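Local coordinates for glutathione S-transferase-like protein (Methylobacillus flagellatus, PDB 4GLT) that binds glutathione and is probably a transferase of the glutathione S-transferase family, at residues Asp64-Pro67 / Pro72-Ile75; Met23-Ser28 / Lys36-Ala41; Asp124-Ala129 / Leu190-Leu195. One frame throughout, in Å; residues are numbered along the deposited sequence.

Interactions 1 and 2 belong to one sheet: strands 73-75 and 24-27 are neighbours in it, and their segments touch through backbone bonds and through Pro72 against Val37. Interaction 1 is a buried contact between a loop and its strand, mostly apolar with one imidazole at its margin. Interaction 2 holds a helix to the sheet and is only partly buried, running from aliphatic packing to a tyrosine beside an arginine. Interaction 3 lies about 21 Å, centre to centre, from interaction 2, among the helices of the C-terminal part; there a partly exposed tyrosine lays its ring edge on two buried alanines, and an arginine hydrogen-bonds to a glutathione carboxylate. Interactions 1 and 3 do not touch.

Interaction 1: residues Asp64-Pro67 / Pro72-Ile75; sequences DHNP and PVLI
His65 and Ile75 meet at about a right angle, with the isoleucine tip lying over one face of the imidazole. The histidine can be followed outward from its backbone. CB makes only a loose contact with Val73, 4.3 Å from CB to CG1 of the valine. Beyond it, CG lies beside the backbone N of its own residue (chi1 -54°), which turns the ring toward Ile75. The ring atom CG is then 3.9 Å from Ile75 CD1, and ND1 comes closest, 3.4 Å from that same methyl. CG1 of Ile75 also approaches ND1, at 3.6 Å, and CE1, the ring atom next to ND1, stands 3.8 Å from Ile75 CD1. A flat ring suits this partly exposed edge of the contact, since it offers the strand an extended surface. Were the imidazole cut back to an alanine, Ile75 CD1 would probably lose the ring face it rests on and a gap would open between loop and strand.

Deeper in, Asn66 lays its CB 3.7 Å from Val73 CG2, and the branched valine turns this methyl to the loop. The amide is turned to other work. Its OD1 accepts from Leu68 N and its ND2 donates to Lys70 O, so both polar ends of this buried group are satisfied by the backbone of the short connection, as asparagine is well able to do. The loop is further tied to the outermost strand 81-82 through His65 O and Ser81 OG. The connection it braces leads into Pro72, which follows a cis peptide bond and touches glutathione, while Ile71 O bonds to the ligand. A cis-proline leading into this antiparallel strand is a hallmark of the thioredoxin-like N-terminal domain of glutathione S-transferases.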
loop_
_atom_site.group_PDB
_atom_site.type_symbol
_atom_site.label_atom_id
_atom_site.label_comp_id
_atom_site.label_asym_id
_atom_site.label_seq_id
_atom_site.Cartn_x
_atom_site.Cartn_y
_atom_site.Cartn_z
ATOM N N ASP A 64 17.193 4.517 -8.341
ATOM C CA ASP A 64 17.932 5.589 -7.696
ATOM C C ASP A 64 16.971 6.540 -6.976
ATOM O O ASP A 64 17.385 7.341 -6.141
ATOM C CB ASP A 64 18.751 6.378 -8.720
ATOM C CG ASP A 64 19.885 5.564 -9.341
ATOM O OD1 ASP A 64 20.435 6.022 -10.368
ATOM O OD2 ASP A 64 20.239 4.485 -8.815
ATOM N N HIS A 65 15.688 6.460 -7.296
ATOM C CA HIS A 65 14.716 7.332 -6.646
ATOM C C HIS A 65 13.736 6.523 -5.803
ATOM O O HIS A 65 13.340 6.929 -4.709
ATOM C CB HIS A 65 14.006 8.207 -7.685
ATOM C CG HIS A 65 14.951 8.987 -8.550
ATOM N ND1 HIS A 65 15.104 10.352 -8.445
ATOM C CD2 HIS A 65 15.808 8.586 -9.518
ATOM C CE1 HIS A 65 16.007 10.760 -9.319
ATOM N NE2 HIS A 65 16.453 9.707 -9.980
ATOM N N ASN A 66 13.355 5.363 -6.313
ATOM C CA ASN A 66 12.587 4.418 -5.526
ATOM C C ASN A 66 13.306 3.084 -5.501
ATOM O O ASN A 66 13.397 2.412 -6.524
ATOM C CB ASN A 66 11.196 4.241 -6.108
ATOM C CG ASN A 66 10.303 3.410 -5.212
ATOM O OD1 ASN A 66 10.751 2.877 -4.199
ATOM N ND2 ASN A 66 9.038 3.286 -5.586
ATOM N N PRO A 67 13.839 2.702 -4.333
ATOM C CA PRO A 67 14.631 1.480 -4.225
ATOM C C PRO A 67 13.819 0.241 -4.598
ATOM O O PRO A 67 14.381 -0.741 -5.091
ATOM C CB PRO A 67 15.014 1.441 -2.740
ATOM C CG PRO A 67 14.851 2.847 -2.263
ATOM C CD PRO A 67 13.671 3.363 -3.028
ATOM N N PRO A 72 4.238 4.778 -9.476
ATOM C CA PRO A 72 4.779 6.114 -9.689
ATOM C C PRO A 72 5.782 6.509 -8.604
ATOM O O PRO A 72 5.690 6.030 -7.480
ATOM C CB PRO A 72 3.540 7.004 -9.572
ATOM C CG PRO A 72 2.665 6.293 -8.600
ATOM C CD PRO A 72 2.988 4.818 -8.693
ATOM N N VAL A 73 6.664 7.435 -8.951
ATOM C CA VAL A 73 7.519 8.119 -8.012
ATOM C C VAL A 73 7.377 9.605 -8.250
ATOM O O VAL A 73 7.472 10.040 -9.378
ATOM C CB VAL A 73 8.974 7.792 -8.236
ATOM C CG1 VAL A 73 9.786 8.292 -7.092
ATOM C CG2 VAL A 73 9.160 6.338 -8.414
ATOM N N LEU A 74 7.160 10.388 -7.199
ATOM C CA LEU A 74 7.217 11.842 -7.326
ATOM C C LEU A 74 8.578 12.342 -6.863
ATOM O O LEU A 74 8.919 12.242 -5.681
ATOM C CB LEU A 74 6.098 12.526 -6.527
ATOM C CG LEU A 74 5.853 14.017 -6.812
ATOM C CD1 LEU A 74 4.869 14.221 -7.958
ATOM C CD2 LEU A 74 5.345 14.722 -5.571
ATOM N N ILE A 75 9.365 12.849 -7.811
ATOM C CA ILE A 75 10.646 13.484 -7.515
ATOM C C ILE A 75 10.476 14.993 -7.383
ATOM O O ILE A 75 10.192 15.667 -8.370
ATOM C CB ILE A 75 11.662 13.221 -8.633
ATOM C CG1 ILE A 75 11.777 11.719 -8.888
ATOM C CG2 ILE A 75 13.007 13.850 -8.289
ATOM C CD1 ILE A 75 12.390 11.367 -10.222
#

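Interaction 2: residues Met23-Ser28 / Lys36-Ala41; sequences MKLLYS and KVRVVA
Leu25 and Arg38 mark the place where the two backbones come nearest, their CA atoms 8.1 Å apart. The axes of strand 24-27 and helix 36-41 approach to 10.1 Å and run at 149°, nearly antiparallel, as expected when a chain leaves a strand and returns along a helix packed on the sheet. Alternation along the strand sends Leu25 and Tyr27 to the helix, whereas Leu26 belongs to the other side. On the helix, the consecutive Val37 and Arg38 answer them.

Leu25 is the buried half of the contact. It swings its CG away from the backbone N (chi1 169°), which carries both methyls to the helix: CD1 meets Val37 CG1 at 3.7 Å, and CD2 presses on the aliphatic part of Arg38, 3.5 Å from its CG. A branched leucine thus serves two neighbours at once, and the short valine presents a compact methyl surface to it.

These elements open the beta-alpha-beta unit of strand 24-27, helix 32-44 and strand 49-52, the N-terminal half of the thioredoxin-like fold, in which the helix crosses over to a parallel strand lying beside the first.

Toward the partly exposed end, Arg38 bends at CG-CD, which brings its guanidinium to Tyr27. The ring atom CE1 of Tyr27 stands over the centre of one guanidinium face, 3.5 Å from Arg38 CZ, and the two planes are inclined by only 25°. Arg38 NE is likewise 3.7 Å from Tyr27 CD1. The long methylenes of arginine suit this margin, greasy against Leu25 and charged beyond it. Two residues before Arg38, Lys36 turns to a different surface and forms salt bridges with Glu116 and Asp120 of helix 106-133.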
loop_
_atom_site.group_PDB
_atom_site.type_symbol
_atom_site.label_atom_id
_atom_site.label_comp_id
_atom_site.label_asym_id
_atom_site.label_seq_id
_atom_site.Cartn_x
_atom_site.Cartn_y
_atom_site.Cartn_z
ATOM N N MET A 23 8.178 19.655 -9.977
ATOM C CA MET A 23 8.058 18.301 -9.467
ATOM C C MET A 23 7.884 17.371 -10.651
ATOM O O MET A 23 7.111 17.663 -11.568
ATOM C CB MET A 23 6.843 18.163 -8.557
ATOM C CG MET A 23 6.814 19.098 -7.371
ATOM S SD MET A 23 5.274 18.856 -6.460
ATOM C CE MET A 23 4.188 18.420 -7.811
ATOM N N LYS A 24 8.591 16.246 -10.625
ATOM C CA LYS A 24 8.502 15.262 -11.694
ATOM C C LYS A 24 7.791 14.003 -11.216
ATOM O O LYS A 24 8.076 13.501 -10.134
ATOM C CB LYS A 24 9.898 14.915 -12.221
ATOM C CG LYS A 24 10.628 16.089 -12.837
ATOM C CD LYS A 24 11.903 15.629 -13.533
ATOM C CE LYS A 24 12.427 16.684 -14.488
ATOM N NZ LYS A 24 13.692 16.249 -15.150
ATOM N N LEU A 25 6.854 13.508 -12.021
ATOM C CA LEU A 25 6.127 12.285 -11.693
ATOM C C LEU A 25 6.437 11.155 -12.660
ATOM O O LEU A 25 5.860 11.094 -13.745
ATOM C CB LEU A 25 4.615 12.523 -11.700
ATOM C CG LEU A 25 3.894 11.172 -11.628
ATOM C CD1 LEU A 25 4.049 10.549 -10.245
ATOM C CD2 LEU A 25 2.430 11.287 -12.017
ATOM N N LEU A 26 7.320 10.253 -12.259
ATOM C CA LEU A 26 7.625 9.098 -13.077
ATOM C C LEU A 26 6.388 8.240 -13.187
ATOM O O LEU A 26 5.749 7.939 -12.195
ATOM C CB LEU A 26 8.731 8.271 -12.450
ATOM C CG LEU A 26 10.077 8.938 -12.231
ATOM C CD1 LEU A 26 11.124 7.878 -11.990
ATOM C CD2 LEU A 26 10.442 9.764 -13.419
ATOM N N TYR A 27 6.077 7.810 -14.395
ATOM C CA TYR A 27 4.884 7.013 -14.639
ATOM C C TYR A 27 4.989 6.233 -15.949
ATOM O O TYR A 27 5.787 6.575 -16.821
ATOM C CB TYR A 27 3.663 7.923 -14.697
ATOM C CG TYR A 27 3.460 8.533 -16.062
ATOM C CD1 TYR A 27 2.454 8.076 -16.903
ATOM C CD2 TYR A 27 4.290 9.552 -16.523
ATOM C CE1 TYR A 27 2.266 8.623 -18.157
ATOM C CE2 TYR A 27 4.106 10.111 -17.768
ATOM C CZ TYR A 27 3.096 9.639 -18.583
ATOM O OH TYR A 27 2.903 10.186 -19.829
ATOM N N SER A 28 4.168 5.189 -16.073
ATOM C CA SER A 28 4.038 4.422 -17.314
ATOM C C SER A 28 2.632 4.636 -17.846
ATOM O O SER A 28 1.800 5.225 -17.163
ATOM C CB SER A 28 4.256 2.932 -17.059
ATOM O OG SER A 28 3.194 2.404 -16.280
ATOM N N LYS A 36 -3.889 7.143 -10.726
ATOM C CA LYS A 36 -4.511 7.725 -9.540
ATOM C C LYS A 36 -3.746 8.998 -9.160
ATOM O O LYS A 36 -4.351 10.033 -8.850
ATOM C CB LYS A 36 -4.529 6.703 -8.382
ATOM C CG LYS A 36 -5.155 7.202 -7.078
ATOM C CD LYS A 36 -4.999 6.193 -5.933
ATOM C CE LYS A 36 -3.575 5.643 -5.882
ATOM N NZ LYS A 36 -3.232 5.007 -4.577
ATOM N N VAL A 37 -2.414 8.923 -9.204
ATOM C CA VAL A 37 -1.563 10.084 -8.928
ATOM C C VAL A 37 -1.753 11.194 -9.971
ATOM O O VAL A 37 -1.920 12.359 -9.627
ATOM C CB VAL A 37 -0.067 9.695 -8.856
ATOM C CG1 VAL A 37 0.782 10.908 -8.538
ATOM C CG2 VAL A 37 0.153 8.627 -7.801
ATOM N N ARG A 38 -1.724 10.841 -11.252
ATOM C CA ARG A 38 -1.892 11.858 -12.285
ATOM C C ARG A 38 -3.237 12.552 -12.119
ATOM O O ARG A 38 -3.326 13.775 -12.224
ATOM C CB ARG A 38 -1.773 11.257 -13.680
ATOM C CG ARG A 38 -0.420 10.620 -13.954
ATOM C CD ARG A 38 -0.550 9.530 -15.002
ATOM N NE ARG A 38 -0.583 10.055 -16.364
ATOM C CZ ARG A 38 -1.089 9.395 -17.403
ATOM N NH1 ARG A 38 -1.618 8.192 -17.228
ATOM N NH2 ARG A 38 -1.075 9.934 -18.614
ATOM N N VAL A 39 -4.280 11.776 -11.838
ATOM C CA VAL A 39 -5.622 12.340 -11.726
ATOM C C VAL A 39 -5.740 13.310 -10.555
ATOM O O VAL A 39 -6.476 14.304 -10.622
ATOM C CB VAL A 39 -6.717 11.249 -11.616
ATOM C CG1 VAL A 39 -8.028 11.848 -11.106
ATOM C CG2 VAL A 39 -6.957 10.595 -12.969
ATOM N N VAL A 40 -5.035 13.017 -9.472
ATOM C CA VAL A 40 -5.115 13.857 -8.289
ATOM C C VAL A 40 -4.406 15.157 -8.619
ATOM O O VAL A 40 -4.882 16.235 -8.265
ATOM C CB VAL A 40 -4.473 13.172 -7.068
ATOM C CG1 VAL A 40 -4.051 14.194 -6.022
ATOM C CG2 VAL A 40 -5.433 12.153 -6.472
ATOM N N ALA A 41 -3.285 15.041 -9.337
ATOM C CA ALA A 41 -2.499 16.203 -9.746
ATOM C C ALA A 41 -3.356 17.207 -10.505
ATOM O O ALA A 41 -3.262 18.415 -10.280
ATOM C CB ALA A 41 -1.304 15.771 -10.594
#

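Interaction 3: residues Asp124-Ala129 / Leu190-Leu195; sequences DAAVAA and LRYQHL. With GSH (glutathione), chain E.
Tyr192 drives its ring edge-first at residues 124-129 of helix 106-133, meeting Ala126 and Ala129 one helical turn apart. Both methyls lie near the plane of the ring, so the thin rim of the tyrosine, not a face, enters the interface. The tightest approach is at its far end, where OH is 3.1 Å from Ala129 CB, with the ring carbon CZ 4.4 Å from the same methyl. Nearer the ring's flank, CE1 is 4.5 Å from Ala126 CB. Alanine suits both positions, since its single methyl takes little room beside the phenol. The ring is directed there by a CG that lies beside the backbone N (chi1 -65°).

The preceding residue belongs to the ligand site. Arg191 bends at CB-CG and then extends, presenting NH2 to the glycyl carboxylate of glutathione. NH2 donates to O31 over 3.1 Å with an N-H...O angle of 159°, and O31 lies at the edge of the guanidinium, near its plane. An arginine is apt here, since it answers the carboxylate with charge as well as a bond. Val127 of helix 106-133 adds an apolar contact to the same end of the ligand, its CG2 4.0 Å from glutathione CA3.

Both segments belong to the all-helical C-terminal domain of the glutathione S-transferase fold, whose helices 106-133 and 176-191 border the glutathione pocket.

Farther out, Tyr187 OH bonds to Arg191 NE as well as to glutathione, a second bond that limits the rotation of the guanidinium. Arg134 lies near NH1 and probably adds to the positive field around the carboxylate. Tyr192 is the first residue past the helical backbone of 176-191 and opens a type I beta turn that ends at Leu195, and Leu149 of helix 142-162 packs against both Ala129 and Tyr192.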
loop_
_atom_site.group_PDB
_atom_site.type_symbol
_atom_site.label_atom_id
_atom_site.label_comp_id
_atom_site.label_asym_id
_atom_site.label_seq_id
_atom_site.Cartn_x
_atom_site.Cartn_y
_atom_site.Cartn_z
ATOM N N ASP A 124 -4.462 -4.702 -6.945
ATOM C CA ASP A 124 -3.334 -5.600 -6.677
ATOM C C ASP A 124 -3.725 -6.991 -7.113
ATOM O O ASP A 124 -2.887 -7.750 -7.574
ATOM C CB ASP A 124 -2.938 -5.664 -5.190
ATOM C CG ASP A 124 -2.735 -4.294 -4.558
ATOM O OD1 ASP A 124 -1.989 -3.473 -5.117
ATOM O OD2 ASP A 124 -3.311 -4.047 -3.472
ATOM N N ALA A 125 -4.999 -7.333 -6.932
ATOM C CA ALA A 125 -5.453 -8.690 -7.214
ATOM C C ALA A 125 -5.437 -8.920 -8.724
ATOM O O ALA A 125 -4.961 -9.955 -9.201
ATOM C CB ALA A 125 -6.833 -8.928 -6.624
ATOM N N ALA A 126 -5.915 -7.925 -9.464
ATOM C CA ALA A 126 -5.900 -7.942 -10.925
ATOM C C ALA A 126 -4.490 -7.987 -11.504
ATOM O O ALA A 126 -4.221 -8.729 -12.443
ATOM C CB ALA A 126 -6.650 -6.736 -11.468
ATOM N N VAL A 127 -3.597 -7.175 -10.959
ATOM C CA VAL A 127 -2.223 -7.175 -11.420
ATOM C C VAL A 127 -1.647 -8.565 -11.217
ATOM O O VAL A 127 -0.901 -9.084 -12.062
ATOM C CB VAL A 127 -1.371 -6.137 -10.659
ATOM C CG1 VAL A 127 0.121 -6.424 -10.824
ATOM C CG2 VAL A 127 -1.706 -4.737 -11.140
ATOM N N ALA A 128 -2.010 -9.165 -10.088
ATOM C CA ALA A 128 -1.501 -10.479 -9.726
ATOM C C ALA A 128 -1.940 -11.481 -10.776
ATOM O O ALA A 128 -1.122 -12.184 -11.377
ATOM C CB ALA A 128 -2.014 -10.881 -8.354
ATOM N N ALA A 129 -3.246 -11.529 -10.999
ATOM C CA ALA A 129 -3.802 -12.379 -12.029
ATOM C C ALA A 129 -3.067 -12.147 -13.352
ATOM O O ALA A 129 -2.461 -13.068 -13.909
ATOM C CB ALA A 129 -5.289 -12.108 -12.178
ATOM N N LEU A 190 -8.740 -2.253 -19.193
ATOM C CA LEU A 190 -7.494 -2.391 -19.923
ATOM C C LEU A 190 -7.082 -3.855 -20.002
ATOM O O LEU A 190 -6.655 -4.331 -21.049
ATOM C CB LEU A 190 -6.383 -1.569 -19.256
ATOM C CG LEU A 190 -4.943 -1.878 -19.687
ATOM C CD1 LEU A 190 -4.751 -1.594 -21.169
ATOM C CD2 LEU A 190 -3.943 -1.092 -18.853
ATOM N N ARG A 191 -7.211 -4.575 -18.896
ATOM C CA ARG A 191 -6.612 -5.902 -18.820
ATOM C C ARG A 191 -7.592 -7.025 -19.118
ATOM O O ARG A 191 -7.185 -8.140 -19.441
ATOM C CB ARG A 191 -5.943 -6.112 -17.457
ATOM C CG ARG A 191 -4.731 -5.216 -17.213
ATOM C CD ARG A 191 -3.611 -5.491 -18.209
ATOM N NE ARG A 191 -2.408 -4.716 -17.914
ATOM C CZ ARG A 191 -1.359 -4.605 -18.728
ATOM N NH1 ARG A 191 -1.353 -5.215 -19.905
ATOM N NH2 ARG A 191 -0.310 -3.878 -18.364
ATOM N N TYR A 192 -8.883 -6.732 -19.021
ATOM C CA TYR A 192 -9.901 -7.756 -19.220
ATOM C C TYR A 192 -11.018 -7.268 -20.126
ATOM O O TYR A 192 -12.074 -6.861 -19.648
ATOM C CB TYR A 192 -10.461 -8.229 -17.874
ATOM C CG TYR A 192 -9.416 -8.923 -17.027
ATOM C CD1 TYR A 192 -8.847 -8.289 -15.923
ATOM C CD2 TYR A 192 -8.983 -10.205 -17.343
ATOM C CE1 TYR A 192 -7.880 -8.919 -15.157
ATOM C CE2 TYR A 192 -8.019 -10.843 -16.583
ATOM C CZ TYR A 192 -7.472 -10.197 -15.492
ATOM O OH TYR A 192 -6.509 -10.833 -14.740
ATOM N N GLN A 193 -10.775 -7.314 -21.436
ATOM C CA GLN A 193 -11.754 -6.867 -22.423
ATOM C C GLN A 193 -13.093 -7.550 -22.203
ATOM O O GLN A 193 -14.148 -6.945 -22.390
ATOM C CB GLN A 193 -11.278 -7.178 -23.844
ATOM C CG GLN A 193 -9.795 -6.960 -24.084
ATOM C CD GLN A 193 -9.436 -7.021 -25.554
ATOM O OE1 GLN A 193 -8.412 -7.585 -25.933
ATOM N NE2 GLN A 193 -10.285 -6.441 -26.391
ATOM N N HIS A 194 -13.042 -8.816 -21.806
ATOM C CA HIS A 194 -14.238 -9.644 -21.758
ATOM C C HIS A 194 -15.017 -9.532 -20.450
ATOM O O HIS A 194 -16.106 -10.078 -20.328
ATOM C CB HIS A 194 -13.886 -11.100 -22.064
ATOM C CG HIS A 194 -13.090 -11.273 -23.319
ATOM N ND1 HIS A 194 -13.511 -10.785 -24.538
ATOM C CD2 HIS A 194 -11.905 -11.886 -23.549
ATOM C CE1 HIS A 194 -12.615 -11.085 -25.462
ATOM N NE2 HIS A 194 -11.630 -11.753 -24.888
ATOM N N LEU A 195 -14.469 -8.821 -19.474
ATOM C CA LEU A 195 -15.211 -8.553 -18.246
ATOM C C LEU A 195 -16.338 -7.567 -18.533
ATOM O O LEU A 195 -16.092 -6.424 -18.921
ATOM C CB LEU A 195 -14.298 -7.992 -17.146
ATOM C CG LEU A 195 -13.382 -8.949 -16.375
ATOM C CD1 LEU A 195 -12.861 -8.286 -15.106
ATOM C CD2 LEU A 195 -14.107 -10.243 -16.038
HETATM N N1 GSH E . 1.983 0.202 -4.162
HETATM C CA1 GSH E . 2.506 0.931 -5.338
HETATM C C1 GSH E . 1.614 2.129 -5.463
HETATM O O11 GSH E . 2.020 3.155 -6.035
HETATM O O12 GSH E . 0.477 2.055 -4.951
HETATM C CB1 GSH E . 2.488 0.010 -6.573
HETATM C CG1 GSH E . 3.083 0.668 -7.826
HETATM C CD1 GSH E . 3.020 -0.276 -9.024
HETATM O OE1 GSH E . 2.671 -1.438 -8.880
HETATM N N2 GSH E . 3.365 0.239 -10.211
HETATM C CA2 GSH E . 3.509 -0.493 -11.474
HETATM C C2 GSH E . 2.205 -0.965 -12.067
HETATM O O2 GSH E . 1.192 -0.287 -11.973
HETATM C CB2 GSH E . 4.496 -1.643 -11.316
HETATM S SG2 GSH E . 6.178 -1.036 -11.053
HETATM N N3 GSH E . 2.220 -2.131 -12.706
HETATM C CA3 GSH E . 1.015 -2.741 -13.247
HETATM C C3 GSH E . 0.742 -2.353 -14.687
HETATM O O31 GSH E . 0.030 -3.112 -15.382
HETATM O O32 GSH E . 1.223 -1.284 -15.130
#